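Local structure of putative type VI secretion protein (Escherichia coli, 6SKI) at residues V35-G40 / A187-D192; E79-E84 / K380-G385; M211-A216 / G232-E237; I384-S389 / V396-V401. The protein probably hydrolyses membrane phospholipids as a toxic Tle1-type effector of the type VI secretion system, carried on the TTR domain of the VgrG spike. One frame throughout, in Å; residues are numbered along the deposited sequence.

How the interactions relate
Interactions 1 and 3 lie in one part of the chain and interactions 2 and 4 in another, the centres of interactions 1 and 2 being about 58 Å apart. Interaction 1 is core: two parallel central-sheet strands, joined by backbone bonds and sorted into an apolar and a polar face. Interaction 3 touches it and is a partly buried loop contact made by a serine-to-carbonyl bond and glutamine packing, between segments shaped by a turn and a cap. Interactions 2 and 4 share Ile384 and Gly385 of strand 376-386. Interaction 2, partly buried, lays a helix on that strand through an aromatic ring and charges; interaction 4, a surface contact, pairs the strand with its antiparallel neighbour.

Interaction 1. Residues V35-G40 / A187-D192; sequences VTLTIG and AKIQFD
Ile39 and Phe191 turn their first torsions alike (chi1 -46° and -70°), with Ile39 CG1 and Phe191 CG each anti to the carbonyl carbon, and the two side chains run alongside each other, Ile39 CD1 lying 3.8 Å from Phe191 CE1. Two residues earlier, on the same face, Leu37 and Ile189 also lie alongside each other, though with different first torsions, their end methyls Leu37 CD2 and Ile189 CD1 4.1 Å apart. The backbones beneath are parallel neighbours in the central sheet of an alpha/beta-hydrolase-type domain. Leu37 and Ile39 use both their N-H and their C=O across the gap: Leu37 N reaches Lys188 O at 2.9 Å and Ile39 N reaches Gln190 O at 2.8 Å, while Gln190 N and Asp192 N return bonds to Leu37 O and Ile39 O. Branched and aromatic residues suit the face covered by helix 156-178, which packs on Leu37, Ile39 and Phe191. Thr36, Thr38, Lys188, Gln190 and Asp192 occupy the other face, where Thr38 CG2 lies beside the Asp192 carboxylate. Asp192 OD2 is also paired with Arg239 and bonded by Tyr109. Backbone bonding thus fixes the register, and the buried carboxylate, compensated by arginine, would probably stay ionised.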
loop_
_atom_site.group_PDB
_atom_site.type_symbol
_atom_site.label_atom_id
_atom_site.label_comp_id
_atom_site.label_asym_id
_atom_site.label_seq_id
_atom_site.Cartn_x
_atom_site.Cartn_y
_atom_site.Cartn_z
ATOM N N VAL A 35 0.636 22.556 -20.902
ATOM C CA VAL A 35 1.032 22.277 -19.526
ATOM C C VAL A 35 1.163 20.772 -19.334
ATOM O O VAL A 35 0.292 20.001 -19.749
ATOM C CB VAL A 35 0.053 22.905 -18.517
ATOM C CG1 VAL A 35 -0.239 24.339 -18.909
ATOM C CG2 VAL A 35 -1.238 22.123 -18.413
ATOM N N THR A 36 2.297 20.349 -18.785
ATOM C CA THR A 36 2.483 18.958 -18.392
ATOM C C THR A 36 1.839 18.740 -17.032
ATOM O O THR A 36 2.341 19.226 -16.017
ATOM C CB THR A 36 3.965 18.607 -18.353
ATOM O OG1 THR A 36 4.634 19.242 -19.449
ATOM C CG2 THR A 36 4.156 17.109 -18.448
ATOM N N LEU A 37 0.737 18.009 -17.000
ATOM C CA LEU A 37 0.020 17.748 -15.762
ATOM C C LEU A 37 0.407 16.371 -15.248
ATOM O O LEU A 37 0.212 15.367 -15.939
ATOM C CB LEU A 37 -1.488 17.845 -15.970
ATOM C CG LEU A 37 -2.344 17.633 -14.726
ATOM C CD1 LEU A 37 -2.028 18.666 -13.671
ATOM C CD2 LEU A 37 -3.796 17.707 -15.107
ATOM N N THR A 38 0.951 16.328 -14.039
ATOM C CA THR A 38 1.322 15.085 -13.387
ATOM C C THR A 38 0.319 14.784 -12.286
ATOM O O THR A 38 0.050 15.638 -11.437
ATOM C CB THR A 38 2.729 15.168 -12.803
ATOM O OG1 THR A 38 3.557 15.954 -13.665
ATOM C CG2 THR A 38 3.320 13.786 -12.664
ATOM N N ILE A 39 -0.232 13.577 -12.303
ATOM C CA ILE A 39 -1.162 13.131 -11.278
ATOM C C ILE A 39 -0.412 12.185 -10.358
ATOM O O ILE A 39 0.055 11.125 -10.789
ATOM C CB ILE A 39 -2.402 12.461 -11.884
ATOM C CG1 ILE A 39 -2.940 13.299 -13.044
ATOM C CG2 ILE A 39 -3.464 12.264 -10.821
ATOM C CD1 ILE A 39 -4.188 12.742 -13.673
ATOM N N GLY A 40 -0.290 12.572 -9.095
ATOM C CA GLY A 40 0.372 11.737 -8.119
ATOM C C GLY A 40 -0.572 10.698 -7.570
ATOM O O GLY A 40 -1.531 11.030 -6.870
ATOM N N ALA A 187 -0.885 19.325 -22.281
ATOM C CA ALA A 187 -0.102 18.742 -23.356
ATOM C C ALA A 187 0.399 17.349 -23.029
ATOM O O ALA A 187 0.871 16.646 -23.928
ATOM C CB ALA A 187 1.093 19.639 -23.682
ATOM N N LYS A 188 0.314 16.942 -21.767
ATOM C CA LYS A 188 0.776 15.630 -21.349
ATOM C C LYS A 188 0.143 15.305 -20.008
ATOM O O LYS A 188 -0.005 16.184 -19.159
ATOM C CB LYS A 188 2.301 15.588 -21.242
ATOM C CG LYS A 188 2.894 14.202 -21.312
ATOM C CD LYS A 188 4.404 14.265 -21.243
ATOM C CE LYS A 188 4.999 12.903 -20.954
ATOM N NZ LYS A 188 6.434 12.844 -21.336
ATOM N N ILE A 189 -0.234 14.048 -19.831
ATOM C CA ILE A 189 -0.715 13.537 -18.555
ATOM C C ILE A 189 0.332 12.561 -18.049
ATOM O O ILE A 189 0.546 11.498 -18.644
ATOM C CB ILE A 189 -2.087 12.867 -18.679
ATOM C CG1 ILE A 189 -3.163 13.902 -19.010
ATOM C CG2 ILE A 189 -2.426 12.117 -17.403
ATOM C CD1 ILE A 189 -3.708 14.625 -17.811
ATOM N N GLN A 190 1.005 12.927 -16.969
ATOM C CA GLN A 190 1.989 12.074 -16.329
ATOM C C GLN A 190 1.424 11.513 -15.032
ATOM O O GLN A 190 0.444 12.020 -14.483
ATOM C CB GLN A 190 3.275 12.849 -16.049
ATOM C CG GLN A 190 4.300 12.790 -17.151
ATOM C CD GLN A 190 5.438 13.749 -16.914
ATOM O OE1 GLN A 190 5.334 14.657 -16.092
ATOM N NE2 GLN A 190 6.534 13.557 -17.632
ATOM N N PHE A 191 2.052 10.447 -14.545
ATOM C CA PHE A 191 1.662 9.815 -13.293
ATOM C C PHE A 191 2.889 9.601 -12.425
ATOM O O PHE A 191 3.921 9.131 -12.910
ATOM C CB PHE A 191 0.964 8.474 -13.536
ATOM C CG PHE A 191 -0.400 8.598 -14.145
ATOM C CD1 PHE A 191 -1.454 9.101 -13.410
ATOM C CD2 PHE A 191 -0.630 8.191 -15.443
ATOM C CE1 PHE A 191 -2.705 9.208 -13.963
ATOM C CE2 PHE A 191 -1.883 8.297 -15.998
ATOM C CZ PHE A 191 -2.921 8.807 -15.256
ATOM N N ASP A 192 2.776 9.948 -11.147
ATOM C CA ASP A 192 3.743 9.562 -10.122
ATOM C C ASP A 192 3.024 8.596 -9.193
ATOM O O ASP A 192 2.218 9.012 -8.357
ATOM C CB ASP A 192 4.279 10.763 -9.357
ATOM C CG ASP A 192 5.115 11.668 -10.215
ATOM O OD1 ASP A 192 5.970 11.149 -10.958
ATOM O OD2 ASP A 192 4.936 12.898 -10.130
#

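Interaction 2. Residues E79-E84 / K380-G385; sequences EDFLKE and KIRSIG
Helix 79-84 crosses strand 380-385 at 115°, the two axes 9.7 Å apart, with Phe81 and Arg382 the closest pair of CA atoms, 6.6 Å apart. This is helix-on-sheet packing against an outermost strand, within this chain, of a three-stranded antiparallel sheet, tied by a salt-bridge network of Asp80, Glu84 and Arg382. Arg382 sends CG anti to its own backbone N (chi1 -172°) and stays extended to NE, which carries its stem along the ring, antiparallel to the Phe81 side chain. Its CB sits over the face of the Phe81 ring, 3.8 Å from the centroid and only 13° off the normal, a CH-pi contact. A flat, apolar ring suits this place because it also touches Pro335 and Phe337 of strand 328-341 and Ala404 of strand 398-409. Arginine suits its own position by combining an apolar stem for the ring with a charged end for the helix's acids. Glu84 OE1 meets the edge of the guanidinium, 3.0 Å from Arg382 NE, in a salt bridge whose hydrogen bond is bent and weak. Asp80 contributes at longer range: its OD2 is 3.9 Å from Arg382 NH2 and well out of the guanidinium plane, a link of charge alone, while its CB lies over a guanidinium face. At the ring edge, near its plane, Phe81 CZ abuts Lys380 O at 3.1 Å.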
loop_
_atom_site.group_PDB
_atom_site.type_symbol
_atom_site.label_atom_id
_atom_site.label_comp_id
_atom_site.label_asym_id
_atom_site.label_seq_id
_atom_site.Cartn_x
_atom_site.Cartn_y
_atom_site.Cartn_z
ATOM N N GLU A 79 -2.687 -19.503 23.472
ATOM C CA GLU A 79 -3.377 -18.252 23.772
ATOM C C GLU A 79 -3.325 -17.937 25.261
ATOM O O GLU A 79 -3.069 -16.791 25.652
ATOM C CB GLU A 79 -4.824 -18.319 23.295
ATOM C CG GLU A 79 -5.620 -17.068 23.606
ATOM C CD GLU A 79 -6.750 -16.834 22.632
ATOM O OE1 GLU A 79 -6.500 -16.247 21.559
ATOM O OE2 GLU A 79 -7.891 -17.235 22.939
ATOM N N ASP A 80 -3.566 -18.940 26.106
ATOM C CA ASP A 80 -3.518 -18.737 27.550
ATOM C C ASP A 80 -2.114 -18.359 28.009
ATOM O O ASP A 80 -1.948 -17.485 28.867
ATOM C CB ASP A 80 -3.990 -20.005 28.259
ATOM C CG ASP A 80 -5.496 -20.084 28.366
ATOM O OD1 ASP A 80 -6.179 -19.213 27.791
ATOM O OD2 ASP A 80 -5.999 -21.026 29.013
ATOM N N PHE A 81 -1.098 -19.011 27.445
ATOM C CA PHE A 81 0.290 -18.688 27.750
ATOM C C PHE A 81 0.582 -17.227 27.442
ATOM O O PHE A 81 1.102 -16.490 28.289
ATOM C CB PHE A 81 1.198 -19.607 26.931
ATOM C CG PHE A 81 2.608 -19.704 27.434
ATOM C CD1 PHE A 81 3.035 -18.977 28.527
ATOM C CD2 PHE A 81 3.514 -20.525 26.792
ATOM C CE1 PHE A 81 4.332 -19.081 28.971
ATOM C CE2 PHE A 81 4.808 -20.628 27.233
ATOM C CZ PHE A 81 5.218 -19.904 28.319
ATOM N N LEU A 82 0.224 -16.785 26.236
ATOM C CA LEU A 82 0.490 -15.403 25.858
ATOM C C LEU A 82 -0.279 -14.432 26.741
ATOM O O LEU A 82 0.261 -13.399 27.148
ATOM C CB LEU A 82 0.143 -15.179 24.389
ATOM C CG LEU A 82 0.521 -13.807 23.834
ATOM C CD1 LEU A 82 2.028 -13.671 23.707
ATOM C CD2 LEU A 82 -0.157 -13.581 22.497
ATOM N N LYS A 83 -1.538 -14.746 27.054
ATOM C CA LYS A 83 -2.313 -13.870 27.925
ATOM C C LYS A 83 -1.680 -13.763 29.305
ATOM O O LYS A 83 -1.713 -12.697 29.930
ATOM C CB LYS A 83 -3.750 -14.374 28.035
ATOM C CG LYS A 83 -4.756 -13.542 27.266
ATOM C CD LYS A 83 -6.055 -14.303 27.060
ATOM C CE LYS A 83 -6.963 -13.592 26.072
ATOM N NZ LYS A 83 -6.604 -13.907 24.663
ATOM N N GLU A 84 -1.096 -14.856 29.797
ATOM C CA GLU A 84 -0.536 -14.830 31.143
ATOM C C GLU A 84 0.813 -14.119 31.184
ATOM O O GLU A 84 1.149 -13.494 32.195
ATOM C CB GLU A 84 -0.446 -16.247 31.706
ATOM C CG GLU A 84 0.879 -16.948 31.530
ATOM C CD GLU A 84 0.900 -18.279 32.243
ATOM O OE1 GLU A 84 -0.113 -19.003 32.163
ATOM O OE2 GLU A 84 1.924 -18.598 32.883
ATOM N N LYS A 380 10.276 -18.789 28.336
ATOM C CA LYS A 380 9.195 -18.684 29.300
ATOM C C LYS A 380 8.520 -20.036 29.454
ATOM O O LYS A 380 8.238 -20.718 28.458
ATOM C CB LYS A 380 8.184 -17.623 28.874
ATOM C CG LYS A 380 8.732 -16.216 28.953
ATOM C CD LYS A 380 8.203 -15.480 30.158
ATOM C CE LYS A 380 8.831 -14.109 30.275
ATOM N NZ LYS A 380 9.237 -13.805 31.672
ATOM N N ILE A 381 8.274 -20.416 30.705
ATOM C CA ILE A 381 7.702 -21.705 31.066
ATOM C C ILE A 381 6.331 -21.472 31.681
ATOM O O ILE A 381 6.163 -20.592 32.533
ATOM C CB ILE A 381 8.606 -22.471 32.045
ATOM C CG1 ILE A 381 10.043 -22.511 31.538
ATOM C CG2 ILE A 381 8.087 -23.879 32.250
ATOM C CD1 ILE A 381 10.994 -23.158 32.508
ATOM N N ARG A 382 5.357 -22.257 31.243
ATOM C CA ARG A 382 4.030 -22.315 31.830
ATOM C C ARG A 382 3.838 -23.706 32.414
ATOM O O ARG A 382 4.173 -24.699 31.767
ATOM C CB ARG A 382 2.962 -22.031 30.777
ATOM C CG ARG A 382 1.562 -21.880 31.313
ATOM C CD ARG A 382 0.664 -21.286 30.253
ATOM N NE ARG A 382 -0.750 -21.496 30.539
ATOM C CZ ARG A 382 -1.464 -22.496 30.044
ATOM N NH1 ARG A 382 -0.895 -23.383 29.242
ATOM N NH2 ARG A 382 -2.748 -22.613 30.349
ATOM N N SER A 383 3.330 -23.781 33.637
ATOM C CA SER A 383 2.998 -25.057 34.255
ATOM C C SER A 383 1.600 -24.966 34.842
ATOM O O SER A 383 1.347 -24.134 35.719
ATOM C CB SER A 383 4.013 -25.431 35.333
ATOM O OG SER A 383 4.310 -24.320 36.159
ATOM N N ILE A 384 0.697 -25.812 34.359
ATOM C CA ILE A 384 -0.638 -25.921 34.930
ATOM C C ILE A 384 -0.854 -27.361 35.378
ATOM O O ILE A 384 -0.099 -28.262 35.026
ATOM C CB ILE A 384 -1.739 -25.474 33.951
ATOM C CG1 ILE A 384 -1.645 -26.248 32.640
ATOM C CG2 ILE A 384 -1.649 -23.985 33.694
ATOM C CD1 ILE A 384 -2.926 -26.238 31.845
ATOM N N GLY A 385 -1.896 -27.564 36.177
ATOM C CA GLY A 385 -2.255 -28.906 36.585
ATOM C C GLY A 385 -3.125 -29.592 35.551
ATOM O O GLY A 385 -3.893 -28.960 34.830
#

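Interaction 3. Residues M211-A216 / G232-E237; sequences MEQDPA and GKPSGE
Ser235 and Asp214 provide the hydrogen bond of this contact, with Ser235 OG donating to the backbone Asp214 O. The two atoms are modelled 2.5 Å apart, a separation too short to be taken literally. A serine fits here because its short side chain points toward the other segment and brings a hydroxyl to a main-chain carbonyl. Packing is the second kind of interaction. Gln213, bent at chi2 (-76°), folds its side chain over the 232-237 loop and crosses Lys233 at about a right angle; its CD lies 3.8 Å from Ser235 CB and 3.9 Å from Lys233 CB, and its flat end also rests against the Pro234 ring.

Backbone motifs shape both partners. Gln213 ends the preceding helix in a Schellman motif with positive phi, and Asp214 at once caps the next helix, its OD1 accepting from Ala216 N at 3.0 Å. Across the contact, Lys233 to Gly236 form a type I beta turn closed by Gly236 N to Lys233 O at 2.9 Å. Proline, with phi held near -60° by its ring, suits the second position of that turn, and Gly236 takes a positive-phi conformation in which a side chain would collide with the preceding carbonyl.

The junction between helices 198-211 and 215-225 is thereby held against the loop that leads into strand 237-243. Helix 215-225 supplies Ile217 and Ala218 beside Ser235, and both helices belong to the crossover from strand 184-195 to its parallel neighbour 237-243.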
loop_
_atom_site.group_PDB
_atom_site.type_symbol
_atom_site.label_atom_id
_atom_site.label_comp_id
_atom_site.label_asym_id
_atom_site.label_seq_id
_atom_site.Cartn_x
_atom_site.Cartn_y
_atom_site.Cartn_z
ATOM N N MET A 211 1.081 1.379 -18.989
ATOM C CA MET A 211 1.966 0.927 -20.053
ATOM C C MET A 211 1.180 0.248 -21.164
ATOM O O MET A 211 1.478 0.437 -22.348
ATOM C CB MET A 211 3.019 -0.020 -19.485
ATOM C CG MET A 211 4.281 -0.124 -20.306
ATOM S SD MET A 211 5.241 -1.568 -19.832
ATOM C CE MET A 211 6.577 -1.485 -21.017
ATOM N N GLU A 212 0.167 -0.531 -20.797
ATOM C CA GLU A 212 -0.727 -1.162 -21.755
ATOM C C GLU A 212 -1.723 -0.186 -22.358
ATOM O O GLU A 212 -2.515 -0.590 -23.216
ATOM C CB GLU A 212 -1.482 -2.303 -21.079
ATOM C CG GLU A 212 -0.649 -3.546 -20.868
ATOM C CD GLU A 212 -1.149 -4.384 -19.713
ATOM O OE1 GLU A 212 -0.354 -5.179 -19.170
ATOM O OE2 GLU A 212 -2.333 -4.243 -19.342
ATOM N N GLN A 213 -1.694 1.075 -21.935
ATOM C CA GLN A 213 -2.632 2.100 -22.381
ATOM C C GLN A 213 -4.071 1.617 -22.218
ATOM O O GLN A 213 -4.840 1.505 -23.173
ATOM C CB GLN A 213 -2.331 2.526 -23.816
ATOM C CG GLN A 213 -0.987 3.209 -23.949
ATOM C CD GLN A 213 -1.016 4.628 -23.427
ATOM O OE1 GLN A 213 -0.131 5.049 -22.685
ATOM N NE2 GLN A 213 -2.037 5.376 -23.814
ATOM N N ASP A 214 -4.410 1.316 -20.972
ATOM C CA ASP A 214 -5.737 0.822 -20.646
ATOM C C ASP A 214 -6.786 1.858 -21.039
ATOM O O ASP A 214 -6.632 3.042 -20.713
ATOM C CB ASP A 214 -5.828 0.515 -19.154
ATOM C CG ASP A 214 -6.939 -0.454 -18.824
ATOM O OD1 ASP A 214 -8.106 -0.023 -18.744
ATOM O OD2 ASP A 214 -6.644 -1.651 -18.637
ATOM N N PRO A 215 -7.847 1.463 -21.746
ATOM C CA PRO A 215 -8.868 2.445 -22.129
ATOM C C PRO A 215 -9.616 3.029 -20.947
ATOM O O PRO A 215 -10.178 4.123 -21.072
ATOM C CB PRO A 215 -9.790 1.627 -23.040
ATOM C CG PRO A 215 -8.857 0.611 -23.624
ATOM C CD PRO A 215 -8.085 0.177 -22.416
ATOM N N ALA A 216 -9.651 2.336 -19.808
ATOM C CA ALA A 216 -10.309 2.893 -18.632
ATOM C C ALA A 216 -9.577 4.120 -18.115
ATOM O O ALA A 216 -10.211 5.045 -17.598
ATOM C CB ALA A 216 -10.418 1.838 -17.535
ATOM N N GLY A 232 -0.670 13.995 -25.940
ATOM C CA GLY A 232 0.071 12.884 -25.385
ATOM C C GLY A 232 -0.687 11.581 -25.490
ATOM O O GLY A 232 -1.756 11.481 -26.099
ATOM N N LYS A 233 -0.105 10.553 -24.886
ATOM C CA LYS A 233 -0.752 9.252 -24.836
ATOM C C LYS A 233 -2.104 9.379 -24.143
ATOM O O LYS A 233 -2.183 9.956 -23.051
ATOM C CB LYS A 233 0.130 8.248 -24.099
ATOM C CG LYS A 233 1.430 7.937 -24.813
ATOM C CD LYS A 233 2.409 7.243 -23.891
ATOM C CE LYS A 233 3.754 7.046 -24.563
ATOM N NZ LYS A 233 4.374 8.339 -24.960
ATOM N N PRO A 234 -3.181 8.859 -24.736
ATOM C CA PRO A 234 -4.516 9.081 -24.159
ATOM C C PRO A 234 -4.689 8.516 -22.763
ATOM O O PRO A 234 -5.533 9.013 -22.009
ATOM C CB PRO A 234 -5.436 8.390 -25.173
ATOM C CG PRO A 234 -4.563 7.333 -25.764
ATOM C CD PRO A 234 -3.263 8.047 -25.958
ATOM N N SER A 235 -3.921 7.495 -22.392
ATOM C CA SER A 235 -3.974 6.934 -21.051
ATOM C C SER A 235 -2.851 7.442 -20.163
ATOM O O SER A 235 -2.764 7.031 -19.003
ATOM C CB SER A 235 -3.929 5.404 -21.112
ATOM O OG SER A 235 -5.163 4.876 -21.559
ATOM N N GLY A 236 -1.989 8.305 -20.674
ATOM C CA GLY A 236 -0.967 8.929 -19.866
ATOM C C GLY A 236 0.357 8.201 -19.929
ATOM O O GLY A 236 0.558 7.245 -20.680
ATOM N N GLU A 237 1.281 8.688 -19.107
ATOM C CA GLU A 237 2.606 8.109 -18.963
ATOM C C GLU A 237 2.983 8.161 -17.491
ATOM O O GLU A 237 2.515 9.028 -16.754
ATOM C CB GLU A 237 3.622 8.861 -19.833
ATOM C CG GLU A 237 5.065 8.449 -19.655
ATOM C CD GLU A 237 5.953 8.975 -20.759
ATOM O OE1 GLU A 237 5.431 9.651 -21.669
ATOM O OE2 GLU A 237 7.173 8.714 -20.718
#

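Interaction 4. Residues I384-S389 / V396-V401; sequences IGVNNS and VIQKQV
Ile384 and Gln400 form the closely knit part of this contact, a hydrogen-bonded pair between antiparallel strands 376-386 and 398-409. Ile384 N donates to Gln400 O at 3.0 Å, nearly straight (164°) and in the carbonyl plane, while Gln400 N returns a bond of 2.9 Å to Ile384 O. Their side chains lie alongside each other: Ile384 CG1 stands between the backbone N and the carbonyl carbon (chi1 55°), which brings it to 3.7 Å from Gln400 CB. Val386 crosses Gln400 at about a right angle, its CG2 3.8 Å from Gln400 CB, and beta-branched valine and isoleucine suit such an extended backbone. Gln400 is buried, with Phe337 and helix 72-85 beside it. Val386 N donates to Gln398 O at 2.9 Å.

The other side is more open. Between Ile384 and Val386, exposed Gly385 pairs with Lys399 without hydrogen bonds. Past Val386 regular pairing gives way to a loop, where Asn388 still points toward strand 398-409 and is the N-cap of helix 389-394. Partly exposed Lys399 sends its charged end away, toward weak partners at Glu346 and Asp342. Main-chain bonds therefore hold the strands, while buried Gln400 offers its CB to Ile384 and Val386 as apolar surface.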
loop_
_atom_site.group_PDB
_atom_site.type_symbol
_atom_site.label_atom_id
_atom_site.label_comp_id
_atom_site.label_asym_id
_atom_site.label_seq_id
_atom_site.Cartn_x
_atom_site.Cartn_y
_atom_site.Cartn_z
ATOM N N ILE A 384 0.697 -25.812 34.359
ATOM C CA ILE A 384 -0.638 -25.921 34.930
ATOM C C ILE A 384 -0.854 -27.361 35.378
ATOM O O ILE A 384 -0.099 -28.262 35.026
ATOM C CB ILE A 384 -1.739 -25.474 33.951
ATOM C CG1 ILE A 384 -1.645 -26.248 32.640
ATOM C CG2 ILE A 384 -1.649 -23.985 33.694
ATOM C CD1 ILE A 384 -2.926 -26.238 31.845
ATOM N N GLY A 385 -1.896 -27.564 36.177
ATOM C CA GLY A 385 -2.255 -28.906 36.585
ATOM C C GLY A 385 -3.125 -29.592 35.551
ATOM O O GLY A 385 -3.893 -28.960 34.830
ATOM N N VAL A 386 -3.002 -30.914 35.476
ATOM C CA VAL A 386 -3.759 -31.718 34.527
ATOM C C VAL A 386 -4.700 -32.605 35.325
ATOM O O VAL A 386 -4.251 -33.408 36.153
ATOM C CB VAL A 386 -2.841 -32.558 33.625
ATOM C CG1 VAL A 386 -3.588 -33.758 33.073
ATOM C CG2 VAL A 386 -2.289 -31.708 32.498
ATOM N N ASN A 387 -5.999 -32.455 35.087
ATOM C CA ASN A 387 -6.999 -33.254 35.784
ATOM C C ASN A 387 -7.092 -34.617 35.114
ATOM O O ASN A 387 -7.698 -34.755 34.047
ATOM C CB ASN A 387 -8.350 -32.548 35.776
ATOM C CG ASN A 387 -8.515 -31.592 36.938
ATOM O OD1 ASN A 387 -9.529 -30.904 37.050
ATOM N ND2 ASN A 387 -7.516 -31.543 37.813
ATOM N N ASN A 388 -6.486 -35.626 35.734
ATOM C CA ASN A 388 -6.636 -37.013 35.309
ATOM C C ASN A 388 -6.940 -37.837 36.550
ATOM O O ASN A 388 -6.029 -38.178 37.312
ATOM C CB ASN A 388 -5.383 -37.520 34.600
ATOM C CG ASN A 388 -5.640 -38.777 33.798
ATOM O OD1 ASN A 388 -6.783 -39.200 33.642
ATOM N ND2 ASN A 388 -4.581 -39.366 33.264
ATOM N N SER A 389 -8.221 -38.149 36.756
ATOM C CA SER A 389 -8.617 -38.907 37.937
ATOM C C SER A 389 -8.070 -40.325 37.892
ATOM O O SER A 389 -7.759 -40.911 38.936
ATOM C CB SER A 389 -10.138 -38.922 38.058
ATOM O OG SER A 389 -10.744 -39.021 36.782
ATOM N N VAL A 396 -0.413 -40.735 40.631
ATOM C CA VAL A 396 0.370 -39.886 39.742
ATOM C C VAL A 396 -0.366 -38.564 39.562
ATOM O O VAL A 396 -1.429 -38.515 38.942
ATOM C CB VAL A 396 0.612 -40.569 38.392
ATOM C CG1 VAL A 396 1.337 -39.631 37.448
ATOM C CG2 VAL A 396 1.398 -41.852 38.582
ATOM N N ILE A 397 0.197 -37.496 40.098
ATOM C CA ILE A 397 -0.270 -36.150 39.796
ATOM C C ILE A 397 0.458 -35.682 38.546
ATOM O O ILE A 397 1.627 -36.014 38.329
ATOM C CB ILE A 397 -0.040 -35.195 40.986
ATOM C CG1 ILE A 397 -0.596 -35.806 42.273
ATOM C CG2 ILE A 397 -0.679 -33.840 40.719
ATOM C CD1 ILE A 397 -2.070 -35.550 42.487
ATOM N N GLN A 398 -0.227 -34.912 37.706
ATOM C CA GLN A 398 0.306 -34.559 36.401
ATOM C C GLN A 398 0.184 -33.063 36.148
ATOM O O GLN A 398 -0.755 -32.404 36.604
ATOM C CB GLN A 398 -0.407 -35.334 35.288
ATOM C CG GLN A 398 -0.014 -36.797 35.223
ATOM C CD GLN A 398 -0.017 -37.340 33.814
ATOM O OE1 GLN A 398 -0.988 -37.180 33.076
ATOM N NE2 GLN A 398 1.076 -37.987 33.428
ATOM N N LYS A 399 1.135 -32.544 35.379
ATOM C CA LYS A 399 1.175 -31.135 35.027
ATOM C C LYS A 399 1.384 -31.011 33.528
ATOM O O LYS A 399 2.075 -31.829 32.918
ATOM C CB LYS A 399 2.304 -30.400 35.768
ATOM C CG LYS A 399 3.688 -30.685 35.200
ATOM C CD LYS A 399 4.783 -30.621 36.241
ATOM C CE LYS A 399 4.766 -29.316 37.002
ATOM N NZ LYS A 399 5.987 -29.172 37.840
ATOM N N GLN A 400 0.783 -29.993 32.936
ATOM C CA GLN A 400 1.103 -29.604 31.572
ATOM C C GLN A 400 2.157 -28.511 31.639
ATOM O O GLN A 400 1.922 -27.451 32.232
ATOM C CB GLN A 400 -0.129 -29.119 30.812
ATOM C CG GLN A 400 0.085 -29.078 29.308
ATOM C CD GLN A 400 -0.939 -28.236 28.588
ATOM O OE1 GLN A 400 -1.422 -27.239 29.119
ATOM N NE2 GLN A 400 -1.277 -28.630 27.367
ATOM N N VAL A 401 3.319 -28.784 31.054
ATOM C CA VAL A 401 4.428 -27.845 30.991
ATOM C C VAL A 401 4.576 -27.409 29.542
ATOM O O VAL A 401 4.749 -28.244 28.646
ATOM C CB VAL A 401 5.730 -28.467 31.513
ATOM C CG1 VAL A 401 6.925 -27.659 31.046
ATOM C CG2 VAL A 401 5.704 -28.553 33.021
#